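Local coordinates for glycosyl hydrolase family 2, TIM barrel domain protein (Parabacteroides merdae ATCC 43184, PDB 6DXU) that probably hydrolyses beta-glucuronides, as a gut bacterial beta-glucuronidase of glycoside hydrolase family 2, at residues Ile177-Gly189 and Phe596-Asn610. Residues are numbered along the deposited sequence; the frame is centred on the assembly and turned at random.
With NA (sodium ion), chain O; BCN (bicine), chain L.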
loop_
_atom_site.group_PDB
_atom_site.type_symbol
_atom_site.label_atom_id
_atom_site.label_comp_id
_atom_site.label_asym_id
_atom_site.label_seq_id
_atom_site.Cartn_x
_atom_site.Cartn_y
_atom_site.Cartn_z
ATOM N N ILE D 177 19.549 4.420 -10.788
ATOM C CA ILE D 177 20.766 4.775 -11.520
ATOM C C ILE D 177 21.506 5.831 -10.710
ATOM O O ILE D 177 20.858 6.617 -9.999
ATOM C CB ILE D 177 20.476 5.269 -12.944
ATOM C CG1 ILE D 177 19.622 6.541 -12.939
ATOM C CG2 ILE D 177 19.805 4.157 -13.738
ATOM C CD1 ILE D 177 19.527 7.239 -14.345
ATOM N N PRO D 178 22.856 5.871 -10.751
ATOM C CA PRO D 178 23.728 4.971 -11.522
ATOM C C PRO D 178 23.943 3.604 -10.867
ATOM O O PRO D 178 23.539 3.376 -9.724
ATOM C CB PRO D 178 25.065 5.721 -11.545
ATOM C CG PRO D 178 25.087 6.436 -10.236
ATOM C CD PRO D 178 23.646 6.856 -9.985
ATOM N N SER D 179 24.606 2.724 -11.611
ATOM C CA SER D 179 24.933 1.379 -11.156
ATOM C C SER D 179 26.203 1.379 -10.318
ATOM O O SER D 179 27.167 2.092 -10.627
ATOM C CB SER D 179 25.129 0.465 -12.368
ATOM O OG SER D 179 25.731 -0.761 -11.988
ATOM N N ASP D 180 26.222 0.543 -9.276
ATOM C CA ASP D 180 27.446 0.332 -8.509
ATOM C C ASP D 180 28.528 -0.373 -9.312
ATOM O O ASP D 180 29.643 -0.528 -8.811
ATOM C CB ASP D 180 27.139 -0.468 -7.225
ATOM C CG ASP D 180 26.496 0.405 -6.143
ATOM O OD1 ASP D 180 27.197 1.287 -5.600
ATOM O OD2 ASP D 180 25.294 0.239 -5.869
ATOM N N LEU D 181 28.235 -0.827 -10.531
ATOM C CA LEU D 181 29.316 -1.301 -11.391
ATOM C C LEU D 181 30.148 -0.153 -11.943
ATOM O O LEU D 181 31.223 -0.391 -12.503
ATOM C CB LEU D 181 28.746 -2.121 -12.553
ATOM C CG LEU D 181 27.957 -3.366 -12.131
ATOM C CD1 LEU D 181 27.279 -4.010 -13.335
ATOM C CD2 LEU D 181 28.858 -4.369 -11.448
ATOM N N ALA D 182 29.670 1.075 -11.809
ATOM C CA ALA D 182 30.341 2.216 -12.407
ATOM C C ALA D 182 31.674 2.483 -11.713
ATOM O O ALA D 182 31.897 2.109 -10.553
ATOM C CB ALA D 182 29.449 3.459 -12.341
ATOM N N ASP D 183 32.574 3.119 -12.464
ATOM C CA ASP D 183 33.937 3.472 -12.044
ATOM C C ASP D 183 33.981 4.818 -11.330
ATOM O O ASP D 183 34.863 5.641 -11.590
ATOM C CB ASP D 183 34.851 3.458 -13.271
ATOM C CG ASP D 183 36.352 3.599 -12.928
ATOM O OD1 ASP D 183 36.802 3.126 -11.856
ATOM O OD2 ASP D 183 37.080 4.205 -13.746
ATOM N N PHE D 184 33.026 5.084 -10.438
ATOM C CA PHE D 184 33.062 6.284 -9.606
ATOM C C PHE D 184 32.191 6.023 -8.388
ATOM O O PHE D 184 31.346 5.126 -8.394
ATOM C CB PHE D 184 32.607 7.551 -10.362
ATOM C CG PHE D 184 31.162 7.526 -10.845
ATOM C CD1 PHE D 184 30.838 6.988 -12.084
ATOM C CD2 PHE D 184 30.144 8.071 -10.073
ATOM C CE1 PHE D 184 29.526 6.977 -12.533
ATOM C CE2 PHE D 184 28.812 8.054 -10.513
ATOM C CZ PHE D 184 28.510 7.504 -11.744
ATOM N N ASN D 185 32.421 6.802 -7.335
ATOM C CA ASN D 185 31.647 6.650 -6.112
ATOM C C ASN D 185 30.258 7.234 -6.280
ATOM O O ASN D 185 30.100 8.353 -6.784
ATOM C CB ASN D 185 32.330 7.354 -4.945
ATOM C CG ASN D 185 33.666 6.747 -4.618
ATOM O OD1 ASN D 185 33.749 5.588 -4.247
ATOM N ND2 ASN D 185 34.716 7.528 -4.758
ATOM N N ILE D 186 29.262 6.486 -5.811
ATOM C CA ILE D 186 27.882 6.967 -5.748
ATOM C C ILE D 186 27.739 7.603 -4.371
ATOM O O ILE D 186 27.371 6.959 -3.380
ATOM C CB ILE D 186 26.878 5.848 -5.991
ATOM C CG1 ILE D 186 27.218 5.166 -7.320
ATOM C CG2 ILE D 186 25.445 6.415 -6.042
ATOM C CD1 ILE D 186 26.329 3.967 -7.619
ATOM N N TYR D 187 28.060 8.879 -4.311
ATOM C CA TYR D 187 28.300 9.558 -3.049
ATOM C C TYR D 187 26.995 9.857 -2.321
ATOM O O TYR D 187 25.911 9.893 -2.914
ATOM C CB TYR D 187 29.051 10.857 -3.303
ATOM C CG TYR D 187 30.543 10.721 -3.462
ATOM C CD1 TYR D 187 31.301 9.977 -2.548
ATOM C CD2 TYR D 187 31.216 11.408 -4.479
ATOM C CE1 TYR D 187 32.697 9.896 -2.670
ATOM C CE2 TYR D 187 32.621 11.340 -4.605
ATOM C CZ TYR D 187 33.340 10.585 -3.702
ATOM O OH TYR D 187 34.708 10.507 -3.814
ATOM N N GLY D 188 27.108 10.104 -1.020
ATOM C CA GLY D 188 25.954 10.418 -0.197
ATOM C C GLY D 188 26.121 11.760 0.486
ATOM O O GLY D 188 27.243 12.180 0.786
ATOM N N GLY D 189 24.998 12.443 0.703
ATOM C CA GLY D 189 24.941 13.602 1.573
ATOM C C GLY D 189 24.568 14.884 0.847
ATOM O O GLY D 189 24.287 14.907 -0.352
ATOM N N PHE D 596 40.318 11.242 -9.635
ATOM C CA PHE D 596 39.100 11.151 -8.845
ATOM C C PHE D 596 38.995 9.763 -8.232
ATOM O O PHE D 596 39.571 8.789 -8.726
ATOM C CB PHE D 596 37.849 11.432 -9.684
ATOM C CG PHE D 596 37.613 10.412 -10.750
ATOM C CD1 PHE D 596 36.817 9.298 -10.513
ATOM C CD2 PHE D 596 38.215 10.553 -11.989
ATOM C CE1 PHE D 596 36.611 8.350 -11.503
ATOM C CE2 PHE D 596 38.033 9.607 -12.983
ATOM C CZ PHE D 596 37.210 8.500 -12.737
ATOM N N SER D 597 38.226 9.678 -7.152
ATOM C CA SER D 597 38.105 8.426 -6.418
ATOM C C SER D 597 37.105 7.476 -7.070
ATOM O O SER D 597 36.091 7.891 -7.635
ATOM C CB SER D 597 37.699 8.693 -4.967
ATOM O OG SER D 597 37.468 7.461 -4.283
ATOM N N THR D 598 37.407 6.179 -6.992
ATOM C CA THR D 598 36.539 5.137 -7.518
ATOM C C THR D 598 36.580 3.914 -6.605
ATOM O O THR D 598 37.666 3.515 -6.135
ATOM C CB THR D 598 36.934 4.741 -8.955
ATOM O OG1 THR D 598 36.229 3.559 -9.325
ATOM C CG2 THR D 598 38.430 4.477 -9.065
ATOM N N PRO D 599 35.424 3.297 -6.333
ATOM C CA PRO D 599 35.393 2.177 -5.389
ATOM C C PRO D 599 35.910 0.879 -5.973
ATOM O O PRO D 599 36.098 -0.086 -5.222
ATOM C CB PRO D 599 33.901 2.056 -5.048
ATOM C CG PRO D 599 33.190 2.530 -6.309
ATOM C CD PRO D 599 34.090 3.610 -6.883
ATOM N N VAL D 600 36.099 0.795 -7.289
ATOM C CA VAL D 600 36.400 -0.488 -7.903
ATOM C C VAL D 600 37.894 -0.672 -8.147
ATOM O O VAL D 600 38.290 -1.643 -8.796
ATOM C CB VAL D 600 35.582 -0.704 -9.197
ATOM C CG1 VAL D 600 34.070 -0.608 -8.906
ATOM C CG2 VAL D 600 35.982 0.288 -10.292
ATOM N N ARG D 601 38.739 0.225 -7.636
ATOM C CA ARG D 601 40.186 0.133 -7.852
ATOM C C ARG D 601 40.959 0.199 -6.537
ATOM O O ARG D 601 41.772 1.106 -6.322
ATOM C CB ARG D 601 40.640 1.228 -8.814
ATOM C CG ARG D 601 39.943 1.150 -10.170
ATOM C CD ARG D 601 40.479 2.228 -11.113
ATOM N NE ARG D 601 39.612 2.416 -12.279
ATOM C CZ ARG D 601 39.910 1.995 -13.509
ATOM N NH1 ARG D 601 41.051 1.347 -13.742
ATOM N NH2 ARG D 601 39.057 2.207 -14.509
ATOM N N PRO D 602 40.741 -0.768 -5.638
ATOM C CA PRO D 602 41.435 -0.734 -4.335
ATOM C C PRO D 602 42.950 -0.858 -4.416
ATOM O O PRO D 602 43.636 -0.470 -3.458
ATOM C CB PRO D 602 40.826 -1.930 -3.588
ATOM C CG PRO D 602 40.359 -2.855 -4.652
ATOM C CD PRO D 602 39.869 -1.947 -5.763
ATOM N N ASP D 603 43.495 -1.404 -5.509
ATOM C CA ASP D 603 44.918 -1.714 -5.607
ATOM C C ASP D 603 45.694 -0.753 -6.495
ATOM O O ASP D 603 46.836 -1.059 -6.865
ATOM C CB ASP D 603 45.108 -3.145 -6.100
ATOM C CG ASP D 603 44.609 -4.166 -5.094
ATOM O OD1 ASP D 603 44.849 -3.970 -3.884
ATOM O OD2 ASP D 603 43.943 -5.130 -5.508
ATOM N N ASN D 604 45.114 0.391 -6.858
ATOM C CA ASN D 604 45.852 1.377 -7.628
ATOM C C ASN D 604 46.985 1.946 -6.776
ATOM O O ASN D 604 46.937 1.869 -5.547
ATOM C CB ASN D 604 44.918 2.493 -8.094
ATOM C CG ASN D 604 44.280 2.186 -9.432
ATOM O OD1 ASN D 604 44.338 1.046 -9.893
ATOM N ND2 ASN D 604 43.668 3.197 -10.064
ATOM N N PRO D 605 48.019 2.517 -7.413
ATOM C CA PRO D 605 49.151 3.083 -6.646
ATOM C C PRO D 605 48.733 4.056 -5.562
ATOM O O PRO D 605 49.280 4.014 -4.451
ATOM C CB PRO D 605 49.991 3.772 -7.733
ATOM C CG PRO D 605 49.731 2.958 -8.962
ATOM C CD PRO D 605 48.267 2.544 -8.867
ATOM N N VAL D 606 47.773 4.932 -5.850
ATOM C CA VAL D 606 46.947 5.548 -4.818
ATOM C C VAL D 606 45.659 4.717 -4.720
ATOM O O VAL D 606 44.868 4.721 -5.675
ATOM C CB VAL D 606 46.632 7.015 -5.119
ATOM C CG1 VAL D 606 45.645 7.555 -4.085
ATOM C CG2 VAL D 606 47.948 7.862 -5.132
ATOM N N PRO D 607 45.447 3.985 -3.630
ATOM C CA PRO D 607 44.253 3.130 -3.548
ATOM C C PRO D 607 42.971 3.921 -3.779
ATOM O O PRO D 607 42.818 5.043 -3.289
ATOM C CB PRO D 607 44.317 2.570 -2.116
ATOM C CG PRO D 607 45.800 2.551 -1.789
ATOM C CD PRO D 607 46.368 3.784 -2.490
ATOM N N TYR D 608 42.056 3.325 -4.554
ATOM C CA TYR D 608 40.705 3.863 -4.774
ATOM C C TYR D 608 40.706 5.204 -5.498
ATOM O O TYR D 608 39.795 6.024 -5.313
ATOM C CB TYR D 608 39.933 3.980 -3.457
ATOM C CG TYR D 608 39.662 2.652 -2.801
ATOM C CD1 TYR D 608 38.726 1.772 -3.323
ATOM C CD2 TYR D 608 40.343 2.283 -1.642
ATOM C CE1 TYR D 608 38.458 0.551 -2.708
ATOM C CE2 TYR D 608 40.088 1.066 -1.018
ATOM C CZ TYR D 608 39.151 0.210 -1.553
ATOM O OH TYR D 608 38.899 -0.983 -0.923
ATOM N N VAL D 609 41.701 5.446 -6.346
ATOM C CA VAL D 609 41.742 6.659 -7.157
ATOM C C VAL D 609 42.039 6.265 -8.593
ATOM O O VAL D 609 42.970 5.493 -8.856
ATOM C CB VAL D 609 42.776 7.677 -6.633
ATOM C CG1 VAL D 609 42.948 8.843 -7.628
ATOM C CG2 VAL D 609 42.325 8.229 -5.269
ATOM N N ASN D 610 41.213 6.748 -9.510
ATOM C CA ASN D 610 41.492 6.650 -10.934
ATOM C C ASN D 610 42.528 7.724 -11.241
ATOM O O ASN D 610 42.239 8.917 -11.116
ATOM C CB ASN D 610 40.208 6.848 -11.738
ATOM C CG ASN D 610 40.417 6.680 -13.243
ATOM O OD1 ASN D 610 41.394 7.185 -13.812
ATOM N ND2 ASN D 610 39.484 5.991 -13.899
HETATM NA NA NA O . 22.289 1.633 -8.456
HETATM N N1 BCN L . 50.132 -1.261 -10.955
HETATM C C1 BCN L . 50.672 -2.607 -11.013
HETATM C C2 BCN L . 51.514 -2.857 -9.764
HETATM O O21 BCN L . 51.831 -1.888 -9.028
HETATM O O22 BCN L . 51.890 -4.027 -9.476
HETATM C C3 BCN L . 50.805 -0.458 -11.971
HETATM C C4 BCN L . 52.201 -0.032 -11.509
HETATM O O4 BCN L . 52.121 0.605 -10.262
HETATM C C5 BCN L . 48.710 -1.317 -11.294
HETATM C C6 BCN L . 47.856 -1.331 -10.028
HETATM O O6 BCN L . 48.614 -0.815 -8.965
HETATM O O HOH W 1 23.476 -0.461 -8.865
HETATM O O HOH W 2 23.264 2.009 -6.330
HETATM O O HOH W 3 34.622 9.893 -6.588
#
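Asp-183 swings CG anti to the backbone N (chi1 -171°), which carries its carboxylate across to Arg-601, whose chain, extended from CG to NE, presents the guanidinium edge. The salt bridge is side-on and two-pronged: Arg-601 NE donates to Asp-183 OD1 at 2.9 Å and Arg-601 NH2 to Asp-183 OD2, also at 2.9 Å. The two planes are twisted 55° apart, so this is no flat bidentate pair. Each carboxylate oxygen takes a second donor from the opposite face. Thr-598 OG1 donates a hydrogen bond to Asp-183 OD1 at 2.6 Å from above the plane, and Asn-610 ND2 donates to Asp-183 OD2 at 3.0 Å on the syn side. Four bonds thus fix the rotation of the carboxylate and should help keep it ionised. With an alanine here, the Arg-601 guanidinium would probably lose this carboxylate, and Thr-598 and Asn-610 an acceptor. The backbone O of Asp-183 lies at the edge of the Phe-596 ring, 3.2 Å from CE1.

Further along, Asn-185 lays its amide beside Pro-599, OD1 against CD at 3.3 Å. Its ND2 donates to Ser-597 OG at 2.8 Å, almost in the amide plane, and Ser-597 OG in turn donates to Tyr-608 O. A water accepts from Asn-185 ND2 and donates to Ser-597 O.

The contact joins the sugar-binding domain to the TIM barrel. Residues 177-189, a loop between strands 162-169 and 194-199, bind sodium through Pro-178 O, and Ile-177 packs on helix 399-416. Residues 596-610 follow barrel strand 587-589 and pair strands 596-597 and 609-610, whose connecting loop holds Asp-603, Asn-604 and Pro-605 of the bicine pocket. Asp-335 ties the two together, accepting from Tyr-187 OH and Ser-597 N, in a loop between strand 323-331 and helix 345-357.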